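Local atomic coordinates of putative uncharacterized protein (Pseudomonas phage 201phi2-1, PDB entry 3R4V), a protein that is of unknown function but belongs to the phage tubulin-like family and carries bound guanosine-5'-diphosphate. Residues R60-I71 with G92-L101; V5-N16 with A27-V38. All blocks are in the same frame, centred on the assembly; numbering follows the deposited sequence. Where two conformers were deposited one is given.

Contact 1. Residues R60-I71 with G92-L101. With GDP (guanosine-5'-diphosphate), chain B.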
loop_
_atom_site.group_PDB
_atom_site.type_symbol
_atom_site.label_atom_id
_atom_site.label_comp_id
_atom_site.label_asym_id
_atom_site.label_seq_id
_atom_site.Cartn_x
_atom_site.Cartn_y
_atom_site.Cartn_z
ATOM N N ARG A 60 7.783 2.982 -14.700
ATOM C CA ARG A 60 7.358 1.637 -14.361
ATOM C C ARG A 60 7.457 0.702 -15.550
ATOM O O ARG A 60 7.747 -0.473 -15.392
ATOM C CB ARG A 60 5.916 1.663 -13.854
ATOM C CG ARG A 60 5.725 2.524 -12.613
ATOM C CD ARG A 60 4.251 2.603 -12.246
ATOM N NE ARG A 60 3.713 1.334 -11.753
ATOM C CZ ARG A 60 2.709 0.671 -12.327
ATOM N NH1 ARG A 60 2.153 1.135 -13.441
ATOM N NH2 ARG A 60 2.262 -0.462 -11.796
ATOM N N LYS A 61 7.201 1.233 -16.742
ATOM C CA LYS A 61 7.223 0.442 -17.967
ATOM C C LYS A 61 8.644 -0.047 -18.272
ATOM O O LYS A 61 8.849 -1.118 -18.857
ATOM C CB LYS A 61 6.663 1.281 -19.127
ATOM C CG LYS A 61 6.549 0.534 -20.447
ATOM C CD LYS A 61 5.991 1.439 -21.557
ATOM C CE LYS A 61 4.497 1.234 -21.786
ATOM N NZ LYS A 61 4.191 0.008 -22.591
ATOM N N VAL A 62 9.621 0.754 -17.860
ATOM C CA VAL A 62 11.026 0.419 -18.013
ATOM C C VAL A 62 11.471 -0.584 -16.961
ATOM O O VAL A 62 12.199 -1.521 -17.266
ATOM C CB VAL A 62 11.905 1.672 -17.917
ATOM C CG1 VAL A 62 13.355 1.295 -17.695
ATOM C CG2 VAL A 62 11.751 2.520 -19.168
ATOM N N ILE A 63 11.016 -0.393 -15.727
ATOM C CA ILE A 63 11.445 -1.233 -14.620
ATOM C C ILE A 63 10.843 -2.635 -14.662
ATOM O O ILE A 63 11.502 -3.613 -14.309
ATOM C CB ILE A 63 11.150 -0.557 -13.270
ATOM C CG1 ILE A 63 12.157 0.575 -13.042
ATOM C CG2 ILE A 63 11.186 -1.576 -12.134
ATOM C CD1 ILE A 63 11.745 1.570 -11.994
ATOM N N LEU A 64 9.594 -2.733 -15.100
ATOM C CA LEU A 64 8.883 -4.013 -15.103
ATOM C C LEU A 64 9.593 -5.190 -15.806
ATOM O O LEU A 64 9.737 -6.264 -15.218
ATOM C CB LEU A 64 7.456 -3.821 -15.648
ATOM C CG LEU A 64 6.609 -5.085 -15.830
ATOM C CD1 LEU A 64 6.557 -5.865 -14.525
ATOM C CD2 LEU A 64 5.204 -4.713 -16.294
ATOM N N PRO A 65 10.038 -5.013 -17.071
ATOM C CA PRO A 65 10.656 -6.170 -17.737
ATOM C C PRO A 65 11.971 -6.588 -17.079
ATOM O O PRO A 65 12.367 -7.746 -17.183
ATOM C CB PRO A 65 10.894 -5.687 -19.183
ATOM C CG PRO A 65 10.769 -4.193 -19.132
ATOM C CD PRO A 65 9.906 -3.841 -17.956
ATOM N N LEU A 66 12.625 -5.654 -16.395
ATOM C CA LEU A 66 13.883 -5.959 -15.712
ATOM C C LEU A 66 13.658 -6.762 -14.438
ATOM O O LEU A 66 14.431 -7.670 -14.125
ATOM C CB LEU A 66 14.619 -4.666 -15.368
ATOM C CG LEU A 66 15.143 -3.951 -16.613
ATOM C CD1 LEU A 66 15.735 -2.593 -16.266
ATOM C CD2 LEU A 66 16.155 -4.836 -17.286
ATOM N N VAL A 67 12.604 -6.427 -13.701
ATOM C CA VAL A 67 12.403 -7.040 -12.389
ATOM C C VAL A 67 11.529 -8.289 -12.425
ATOM O O VAL A 67 11.668 -9.166 -11.580
ATOM C CB VAL A 67 11.860 -6.032 -11.352
ATOM C CG1 VAL A 67 12.778 -4.823 -11.281
ATOM C CG2 VAL A 67 10.430 -5.612 -11.689
ATOM N N ARG A 68 10.639 -8.376 -13.407
ATOM C CA ARG A 68 9.709 -9.498 -13.485
ATOM C C ARG A 68 10.389 -10.869 -13.378
ATOM O O ARG A 68 9.952 -11.712 -12.605
ATOM C CB ARG A 68 8.831 -9.405 -14.743
ATOM C CG ARG A 68 7.884 -10.583 -14.930
ATOM C CD ARG A 68 7.041 -10.776 -13.676
ATOM N NE ARG A 68 6.087 -11.877 -13.793
ATOM C CZ ARG A 68 6.264 -13.085 -13.268
ATOM N NH1 ARG A 68 7.366 -13.365 -12.581
ATOM N NH2 ARG A 68 5.335 -14.018 -13.430
ATOM N N PRO A 69 11.471 -11.110 -14.146
ATOM C CA PRO A 69 12.042 -12.458 -14.071
ATOM C C PRO A 69 12.701 -12.762 -12.724
ATOM O O PRO A 69 13.014 -13.921 -12.449
ATOM C CB PRO A 69 13.102 -12.458 -15.195
ATOM C CG PRO A 69 12.764 -11.257 -16.056
ATOM C CD PRO A 69 12.192 -10.260 -15.108
ATOM N N GLN A 70 12.901 -11.738 -11.899
ATOM C CA GLN A 70 13.562 -11.891 -10.603
ATOM C C GLN A 70 12.596 -12.143 -9.457
ATOM O O GLN A 70 13.006 -12.501 -8.358
ATOM C CB GLN A 70 14.421 -10.660 -10.286
ATOM C CG GLN A 70 15.522 -10.392 -11.328
ATOM C CD GLN A 70 16.311 -9.127 -11.036
ATOM O OE1 GLN A 70 16.923 -8.989 -9.975
ATOM N NE2 GLN A 70 16.290 -8.191 -11.974
ATOM N N ILE A 71 11.310 -11.962 -9.714
ATOM C CA ILE A 71 10.306 -12.117 -8.668
ATOM C C ILE A 71 10.363 -13.481 -7.966
ATOM O O ILE A 71 10.325 -13.545 -6.739
ATOM C CB ILE A 71 8.905 -11.869 -9.218
ATOM C CG1 ILE A 71 8.737 -10.387 -9.584
ATOM C CG2 ILE A 71 7.848 -12.323 -8.214
ATOM C CD1 ILE A 71 8.948 -9.423 -8.425
ATOM N N GLY A 92 5.847 6.061 -7.688
ATOM C CA GLY A 92 7.204 5.941 -8.207
ATOM C C GLY A 92 7.286 4.831 -9.246
ATOM O O GLY A 92 6.262 4.400 -9.782
ATOM N N GLY A 93 8.499 4.361 -9.513
ATOM C CA GLY A 93 8.734 3.384 -10.557
ATOM C C GLY A 93 9.036 1.994 -10.032
ATOM O O GLY A 93 8.737 1.006 -10.701
ATOM N N SER A 94 9.611 1.914 -8.832
ATOM C CA SER A 94 10.098 0.643 -8.289
ATOM C C SER A 94 9.137 -0.012 -7.299
ATOM O O SER A 94 8.781 -1.191 -7.457
ATOM C CB SER A 94 11.476 0.817 -7.640
ATOM O OG SER A 94 12.439 1.189 -8.609
ATOM N N GLY A 95 8.729 0.744 -6.278
ATOM C CA GLY A 95 7.759 0.252 -5.317
ATOM C C GLY A 95 6.462 -0.135 -5.997
ATOM O O GLY A 95 5.871 -1.168 -5.675
ATOM N N SER A 96 6.026 0.680 -6.953
ATOM C CA SER A 96 4.728 0.474 -7.584
ATOM C C SER A 96 4.752 -0.667 -8.607
ATOM O O SER A 96 3.734 -0.946 -9.238
ATOM C CB SER A 96 4.260 1.753 -8.262
ATOM O OG SER A 96 5.102 2.033 -9.384
ATOM N N VAL A 97 5.921 -1.276 -8.787
ATOM C CA VAL A 97 6.090 -2.459 -9.634
ATOM C C VAL A 97 6.415 -3.682 -8.784
ATOM O O VAL A 97 5.722 -4.698 -8.863
ATOM C CB VAL A 97 7.158 -2.238 -10.721
ATOM C CG1 VAL A 97 7.511 -3.554 -11.399
ATOM C CG2 VAL A 97 6.638 -1.234 -11.743
ATOM N N LEU A 98 7.447 -3.585 -7.944
ATOM C CA LEU A 98 7.756 -4.667 -7.025
ATOM C C LEU A 98 6.576 -5.004 -6.099
ATOM O O LEU A 98 6.267 -6.182 -5.879
ATOM C CB LEU A 98 8.980 -4.325 -6.173
ATOM C CG LEU A 98 10.288 -4.245 -6.958
ATOM C CD1 LEU A 98 11.405 -3.706 -6.077
ATOM C CD2 LEU A 98 10.629 -5.607 -7.542
ATOM N N GLY A 99 5.945 -3.970 -5.544
ATOM C CA GLY A 99 4.850 -4.147 -4.590
ATOM C C GLY A 99 3.731 -5.002 -5.180
ATOM O O GLY A 99 3.387 -6.057 -4.642
ATOM N N PRO A 100 3.159 -4.558 -6.304
ATOM C CA PRO A 100 2.093 -5.366 -6.911
ATOM C C PRO A 100 2.528 -6.741 -7.446
ATOM O O PRO A 100 1.726 -7.679 -7.399
ATOM C CB PRO A 100 1.568 -4.465 -8.030
ATOM C CG PRO A 100 1.848 -3.054 -7.512
ATOM C CD PRO A 100 3.208 -3.194 -6.861
ATOM N N LEU A 101 3.746 -6.879 -7.961
ATOM C CA LEU A 101 4.194 -8.210 -8.378
ATOM C C LEU A 101 4.226 -9.161 -7.185
ATOM O O LEU A 101 3.746 -10.290 -7.268
ATOM C CB LEU A 101 5.563 -8.164 -9.061
ATOM C CG LEU A 101 5.525 -7.530 -10.456
ATOM C CD1 LEU A 101 6.947 -7.351 -10.950
ATOM C CD2 LEU A 101 4.707 -8.382 -11.438
HETATM P PB GDP B . 10.264 4.347 -5.991
HETATM O O1B GDP B . 11.556 4.081 -5.251
HETATM O O2B GDP B . 9.266 3.295 -5.587
HETATM O O3B GDP B . 10.510 4.343 -7.496
HETATM O O3A GDP B . 9.726 5.808 -5.631
HETATM P PA GDP B . 9.602 6.446 -4.159
HETATM O O1A GDP B . 10.951 6.716 -3.513
HETATM O O2A GDP B . 8.722 5.601 -3.283
HETATM O "O5'" GDP B . 8.919 7.821 -4.527
HETATM C "C5'" GDP B . 7.682 7.879 -5.259
HETATM C "C4'" GDP B . 6.923 9.155 -4.913
HETATM O "O4'" GDP B . 6.413 9.061 -3.577
HETATM C "C3'" GDP B . 7.798 10.399 -4.919
HETATM O "O3'" GDP B . 7.760 11.030 -6.195
HETATM C "C2'" GDP B . 7.154 11.274 -3.866
HETATM O "O2'" GDP B . 6.038 11.974 -4.415
HETATM C "C1'" GDP B . 6.576 10.299 -2.866
HETATM N N9 GDP B . 7.509 9.973 -1.767
HETATM C C8 GDP B . 8.849 9.784 -1.844
HETATM N N7 GDP B . 9.359 9.448 -0.631
HETATM C C5 GDP B . 8.330 9.389 0.243
HETATM C C6 GDP B . 8.154 9.078 1.679
HETATM O O6 GDP B . 9.133 8.778 2.391
HETATM N N1 GDP B . 6.909 9.134 2.188
HETATM C C2 GDP B . 5.834 9.456 1.433
HETATM N N2 GDP B . 4.596 9.489 1.993
HETATM N N3 GDP B . 5.925 9.746 0.114
HETATM C C4 GDP B . 7.121 9.724 -0.517
#
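V97 pushes into helix 60-67 as a knob into a hole framed by R60, I63, L64 and V67. With CG1 anti to its backbone N (chi1 169°), V97 turns that methyl to CG2 of V67, 3.6 Å away, while its CG2 rests on CB of R60. One turn on, L101 continues the seam: its CD1 meets CD1 of L64, which crosses from the exposed flank, and its CB lies 3.7 Å from CD1 of I71, the two side chains running at about a right angle. L98 closes the inner side, CD2 against CB of V67.

Toward the N-terminal ends the packing turns polar. CD1 of I63 lies 3.3 Å from O of G93, a carbonyl buried here without a hydrogen-bond partner. The R60 chain bends at chi3 (69°) and swings its guanidinium alongside S96; NH2 donates to O of S96 at 3.0 Å, with the acceptor in the guanidinium plane but NH2 standing above the carbonyl plane. NE makes weaker bonds to O and OG of S96, and OG in turn donates to O of G92 (2.7 Å), linking the R60 side to the loop. That glycine-rich loop, which probably corresponds to the signature motif of tubulin and FtsZ, gives the backbone N atoms of G93 and S94 to O3B of GDP and that of G95 to O2B.

The axes of 60-67 and 95-101 approach to 9.5 Å and cross at -44°. R60 and S96 also touch helix 124-144, V67 reaches the loop residues T33 and T53, and S94 OG is hydrogen-bonded to T33, near the end of strand 28-32.

Contact 2. Residues V5-N16 with A27-V38. With GDP (guanosine-5'-diphosphate), chain B.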
loop_
_atom_site.group_PDB
_atom_site.type_symbol
_atom_site.label_atom_id
_atom_site.label_comp_id
_atom_site.label_asym_id
_atom_site.label_seq_id
_atom_site.Cartn_x
_atom_site.Cartn_y
_atom_site.Cartn_z
ATOM N N VAL A 5 3.284 -12.920 11.164
ATOM C CA VAL A 5 3.124 -11.888 10.150
ATOM C C VAL A 5 4.461 -11.580 9.505
ATOM O O VAL A 5 5.506 -11.551 10.169
ATOM C CB VAL A 5 2.515 -10.587 10.758
ATOM C CG1 VAL A 5 3.446 -9.995 11.786
ATOM C CG2 VAL A 5 2.207 -9.564 9.674
ATOM N N CYS A 6 4.411 -11.387 8.195
ATOM C CA CYS A 6 5.565 -10.953 7.445
ATOM C C CYS A 6 5.265 -9.576 6.840
ATOM O O CYS A 6 4.230 -9.378 6.198
ATOM C CB CYS A 6 5.876 -11.986 6.364
ATOM S SG CYS A 6 7.148 -11.493 5.225
ATOM N N LEU A 7 6.168 -8.625 7.062
ATOM C CA LEU A 7 5.983 -7.270 6.555
ATOM C C LEU A 7 6.899 -7.025 5.363
ATOM O O LEU A 7 8.118 -7.222 5.439
ATOM C CB LEU A 7 6.266 -6.236 7.646
ATOM C CG LEU A 7 5.354 -6.317 8.868
ATOM C CD1 LEU A 7 5.957 -7.259 9.904
ATOM C CD2 LEU A 7 5.160 -4.947 9.465
ATOM N N ILE A 8 6.305 -6.561 4.270
ATOM C CA ILE A 8 7.037 -6.377 3.027
ATOM C C ILE A 8 6.982 -4.914 2.589
ATOM O O ILE A 8 5.900 -4.327 2.529
ATOM C CB ILE A 8 6.420 -7.251 1.937
ATOM C CG1 ILE A 8 6.528 -8.725 2.335
ATOM C CG2 ILE A 8 7.087 -6.980 0.590
ATOM C CD1 ILE A 8 5.541 -9.622 1.628
ATOM N N PHE A 9 8.147 -4.334 2.293
ATOM C CA PHE A 9 8.257 -2.929 1.894
ATOM C C PHE A 9 8.981 -2.839 0.571
ATOM O O PHE A 9 9.971 -3.539 0.352
ATOM C CB PHE A 9 9.054 -2.126 2.935
ATOM C CG PHE A 9 8.395 -2.078 4.269
ATOM C CD1 PHE A 9 7.503 -1.059 4.573
ATOM C CD2 PHE A 9 8.602 -3.088 5.189
ATOM C CE1 PHE A 9 6.853 -1.027 5.795
ATOM C CE2 PHE A 9 7.962 -3.059 6.417
ATOM C CZ PHE A 9 7.086 -2.028 6.720
ATOM N N ALA A 10 8.506 -1.957 -0.300
ATOM C CA ALA A 10 9.071 -1.861 -1.644
ATOM C C ALA A 10 9.264 -0.421 -2.074
ATOM O O ALA A 10 8.434 0.443 -1.787
ATOM C CB ALA A 10 8.185 -2.578 -2.636
ATOM N N GLY A 11 10.377 -0.169 -2.767
ATOM C CA GLY A 11 10.655 1.146 -3.306
ATOM C C GLY A 11 11.152 2.072 -2.208
ATOM O O GLY A 11 11.200 1.688 -1.035
ATOM N N GLY A 12 11.512 3.296 -2.577
ATOM C CA GLY A 12 11.978 4.274 -1.604
ATOM C C GLY A 12 11.036 4.539 -0.442
ATOM O O GLY A 12 11.453 4.545 0.721
ATOM N N THR A 13 9.758 4.751 -0.748
ATOM C CA THR A 13 8.786 5.070 0.284
ATOM C C THR A 13 8.671 3.920 1.273
ATOM O O THR A 13 8.641 4.139 2.486
ATOM C CB THR A 13 7.418 5.400 -0.308
ATOM O OG1 THR A 13 7.504 6.624 -1.040
ATOM C CG2 THR A 13 6.399 5.560 0.791
ATOM N N GLY A 14 8.626 2.701 0.746
ATOM C CA GLY A 14 8.616 1.506 1.573
ATOM C C GLY A 14 9.854 1.407 2.452
ATOM O O GLY A 14 9.752 1.068 3.626
ATOM N N MET A 15 11.018 1.705 1.884
ATOM C CA MET A 15 12.263 1.688 2.647
ATOM C C MET A 15 12.193 2.703 3.780
ATOM O O MET A 15 12.616 2.431 4.908
ATOM C CB MET A 15 13.459 2.005 1.742
ATOM C CG MET A 15 13.726 0.988 0.642
ATOM S SD MET A 15 14.417 -0.572 1.235
ATOM C CE MET A 15 15.942 -0.008 1.970
ATOM N N ASN A 16 11.655 3.879 3.471
ATOM C CA ASN A 16 11.571 4.952 4.444
ATOM C C ASN A 16 10.620 4.581 5.588
ATOM O O ASN A 16 10.929 4.812 6.751
ATOM C CB ASN A 16 11.147 6.269 3.784
ATOM C CG ASN A 16 12.182 6.809 2.798
ATOM O OD1 ASN A 16 13.331 6.349 2.740
ATOM N ND2 ASN A 16 11.778 7.816 2.033
ATOM N N ALA A 27 11.033 -10.108 10.849
ATOM C CA ALA A 27 9.702 -10.133 10.230
ATOM C C ALA A 27 9.579 -9.149 9.075
ATOM O O ALA A 27 8.652 -9.247 8.262
ATOM C CB ALA A 27 8.619 -9.853 11.269
ATOM N N VAL A 28 10.515 -8.208 9.009
ATOM C CA VAL A 28 10.505 -7.151 7.997
ATOM C C VAL A 28 11.382 -7.501 6.779
ATOM O O VAL A 28 12.552 -7.877 6.915
ATOM C CB VAL A 28 10.952 -5.807 8.622
ATOM C CG1 VAL A 28 11.031 -4.732 7.580
ATOM C CG2 VAL A 28 9.996 -5.396 9.751
ATOM N N HIS A 29 10.801 -7.385 5.590
ATOM C CA HIS A 29 11.495 -7.687 4.342
ATOM C C HIS A 29 11.376 -6.512 3.388
ATOM O O HIS A 29 10.262 -6.124 3.011
ATOM C CB HIS A 29 10.887 -8.930 3.694
ATOM C CG HIS A 29 11.000 -10.160 4.540
ATOM N ND1 HIS A 29 11.893 -11.171 4.263
ATOM C CD2 HIS A 29 10.342 -10.533 5.664
ATOM C CE1 HIS A 29 11.783 -12.116 5.182
ATOM N NE2 HIS A 29 10.847 -11.754 6.044
ATOM N N CYS A 30 12.516 -5.947 2.993
ATOM C CA CYS A 30 12.529 -4.771 2.123
ATOM C C CYS A 30 13.086 -5.097 0.749
ATOM O O CYS A 30 14.027 -5.869 0.631
ATOM C CB CYS A 30 13.378 -3.659 2.740
ATOM S SG CYS A 30 12.803 -3.105 4.344
ATOM N N PHE A 31 12.512 -4.481 -0.278
ATOM C CA PHE A 31 12.957 -4.681 -1.654
ATOM C C PHE A 31 13.048 -3.351 -2.398
ATOM O O PHE A 31 12.193 -2.480 -2.238
ATOM C CB PHE A 31 11.986 -5.617 -2.388
ATOM C CG PHE A 31 11.807 -6.939 -1.711
ATOM C CD1 PHE A 31 10.803 -7.124 -0.777
ATOM C CD2 PHE A 31 12.676 -7.987 -1.972
ATOM C CE1 PHE A 31 10.651 -8.337 -0.127
ATOM C CE2 PHE A 31 12.535 -9.201 -1.325
ATOM C CZ PHE A 31 11.517 -9.378 -0.398
ATOM N N ASP A 32 14.086 -3.205 -3.213
ATOM C CA ASP A 32 14.244 -2.029 -4.058
ATOM C C ASP A 32 15.137 -2.382 -5.237
ATOM O O ASP A 32 15.685 -3.486 -5.311
ATOM C CB ASP A 32 14.846 -0.854 -3.270
ATOM C CG ASP A 32 14.359 0.509 -3.768
ATOM O OD1 ASP A 32 14.551 1.508 -3.043
ATOM O OD2 ASP A 32 13.774 0.591 -4.873
ATOM N N THR A 33 15.280 -1.433 -6.153
ATOM C CA THR A 33 16.040 -1.636 -7.380
ATOM C C THR A 33 17.440 -1.043 -7.281
ATOM O O THR A 33 18.298 -1.291 -8.134
ATOM C CB THR A 33 15.301 -1.016 -8.565
ATOM O OG1 THR A 33 14.951 0.336 -8.244
ATOM C CG2 THR A 33 14.027 -1.807 -8.858
ATOM N N CYS A 34 17.656 -0.242 -6.241
ATOM C CA CYS A 34 18.994 0.267 -5.941
ATOM C C CYS A 34 19.086 0.539 -4.448
ATOM O O CYS A 34 18.232 0.091 -3.689
ATOM C CB CYS A 34 19.322 1.524 -6.754
ATOM S SG CYS A 34 21.094 1.910 -6.851
ATOM N N ASP A 35 20.134 1.238 -4.021
ATOM C CA ASP A 35 20.357 1.457 -2.593
ATOM C C ASP A 35 20.211 2.915 -2.150
ATOM O O ASP A 35 20.724 3.298 -1.097
ATOM C CB ASP A 35 21.732 0.905 -2.171
ATOM C CG ASP A 35 22.902 1.677 -2.784
ATOM O OD1 ASP A 35 22.692 2.481 -3.717
ATOM O OD2 ASP A 35 24.050 1.464 -2.327
ATOM N N LYS A 36 19.511 3.720 -2.941
ATOM C CA LYS A 36 19.395 5.150 -2.657
ATOM C C LYS A 36 18.744 5.418 -1.301
ATOM O O LYS A 36 19.004 6.442 -0.666
ATOM C CB LYS A 36 18.621 5.865 -3.769
ATOM C CG LYS A 36 19.196 5.635 -5.157
ATOM C CD LYS A 36 18.556 6.543 -6.197
ATOM C CE LYS A 36 18.833 6.044 -7.611
ATOM N NZ LYS A 36 20.287 5.841 -7.870
ATOM N N ASN A 37 17.912 4.483 -0.857
ATOM C CA ASN A 37 17.155 4.652 0.379
ATOM C C ASN A 37 17.599 3.761 1.524
ATOM O O ASN A 37 16.990 3.773 2.588
ATOM C CB ASN A 37 15.665 4.427 0.114
ATOM C CG ASN A 37 15.048 5.551 -0.671
ATOM O OD1 ASN A 37 15.274 5.674 -1.873
ATOM N ND2 ASN A 37 14.243 6.375 -0.000
ATOM N N VAL A 38 18.653 2.984 1.306
ATOM C CA VAL A 38 19.180 2.122 2.357
ATOM C C VAL A 38 19.946 2.957 3.370
ATOM O O VAL A 38 20.848 3.704 2.994
ATOM C CB VAL A 38 20.112 1.038 1.779
ATOM C CG1 VAL A 38 20.717 0.203 2.901
ATOM C CG2 VAL A 38 19.359 0.160 0.785
HETATM P PB GDP B . 10.264 4.347 -5.991
HETATM O O1B GDP B . 11.556 4.081 -5.251
HETATM O O2B GDP B . 9.266 3.295 -5.587
HETATM O O3B GDP B . 10.510 4.343 -7.496
HETATM O O3A GDP B . 9.726 5.808 -5.631
HETATM P PA GDP B . 9.602 6.446 -4.159
HETATM O O1A GDP B . 10.951 6.716 -3.513
HETATM O O2A GDP B . 8.722 5.601 -3.283
HETATM O "O5'" GDP B . 8.919 7.821 -4.527
HETATM C "C5'" GDP B . 7.682 7.879 -5.259
HETATM C "C4'" GDP B . 6.923 9.155 -4.913
HETATM O "O4'" GDP B . 6.413 9.061 -3.577
HETATM C "C3'" GDP B . 7.798 10.399 -4.919
HETATM O "O3'" GDP B . 7.760 11.030 -6.195
HETATM C "C2'" GDP B . 7.154 11.274 -3.866
HETATM O "O2'" GDP B . 6.038 11.974 -4.415
HETATM C "C1'" GDP B . 6.576 10.299 -2.866
HETATM N N9 GDP B . 7.509 9.973 -1.767
HETATM C C8 GDP B . 8.849 9.784 -1.844
HETATM N N7 GDP B . 9.359 9.448 -0.631
HETATM C C5 GDP B . 8.330 9.389 0.243
HETATM C C6 GDP B . 8.154 9.078 1.679
HETATM O O6 GDP B . 9.133 8.778 2.391
HETATM N N1 GDP B . 6.909 9.134 2.188
HETATM C C2 GDP B . 5.834 9.456 1.433
HETATM N N2 GDP B . 4.596 9.489 1.993
HETATM N N3 GDP B . 5.925 9.746 0.114
HETATM C C4 GDP B . 7.121 9.724 -0.517
HETATM O O HOH W 1 15.289 5.158 4.136
#
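F9 and V28 meet on one face of two parallel strands, 6-10 and 28-32, which are stitched by five backbone hydrogen bonds from L7 N to A27 O at one end to G11 N to F31 O at the other. CE2 of F9 lies 3.7 Å from CG1 of V28, and SG of C30 makes a long sulfur-aromatic contact with the same ring, oblique to it. On the other face CG2 of I8 sits at the edge of the F31 ring, near its plane, 3.9 Å from CE1.

Helix 11-18 then doubles back over the face bearing F9 and C30. M15, its chain bent at chi2 and chi3, tucks SD against CB of C30 at 3.6 Å and carries CE to CG2 of V38.

Beyond this close packing the contact opens into the type I turn D35-V38 at the solvent side, where polar groups and a water take over. ND2 of N37 donates to OD1 of N16 (2.9 Å), keeping the acceptor in its own amide plane though the two amides are turned 40° apart. The water donates to that same OD1 and to O of N37. These bonds probably help to set the rotation of the N16 amide, whose ND2 makes a nearly straight bond to O6 of the GDP base (2.8 Å, 176°); G12 and T13 hold the phosphates.

The arrangement is the first beta-alpha-beta unit of a nucleotide-binding fold. Strand 6-10 is flanked by strand 84-89, strand 28-32 by strand 46-49, and L7 and F9 pack against helix 161-178.

From the N terminus, contact 2 comes first: strand 6-10 leads through helix 11-18 to strand 28-32, and the pairing closes a short loop of ten residues. The chain then passes strand 46-49 before contact 1 begins at helix 60-67, whose return partner, residues 92-101, follows strand 84-89. The two loops therefore stand in series and neither encloses the other. Their centres lie about 13 Å apart, and they meet directly where G95 packs on A10 and where S94 and L98 pack on D32. Both contacts touch GDP, at the ends of strands in the parallel part of the mixed sheet.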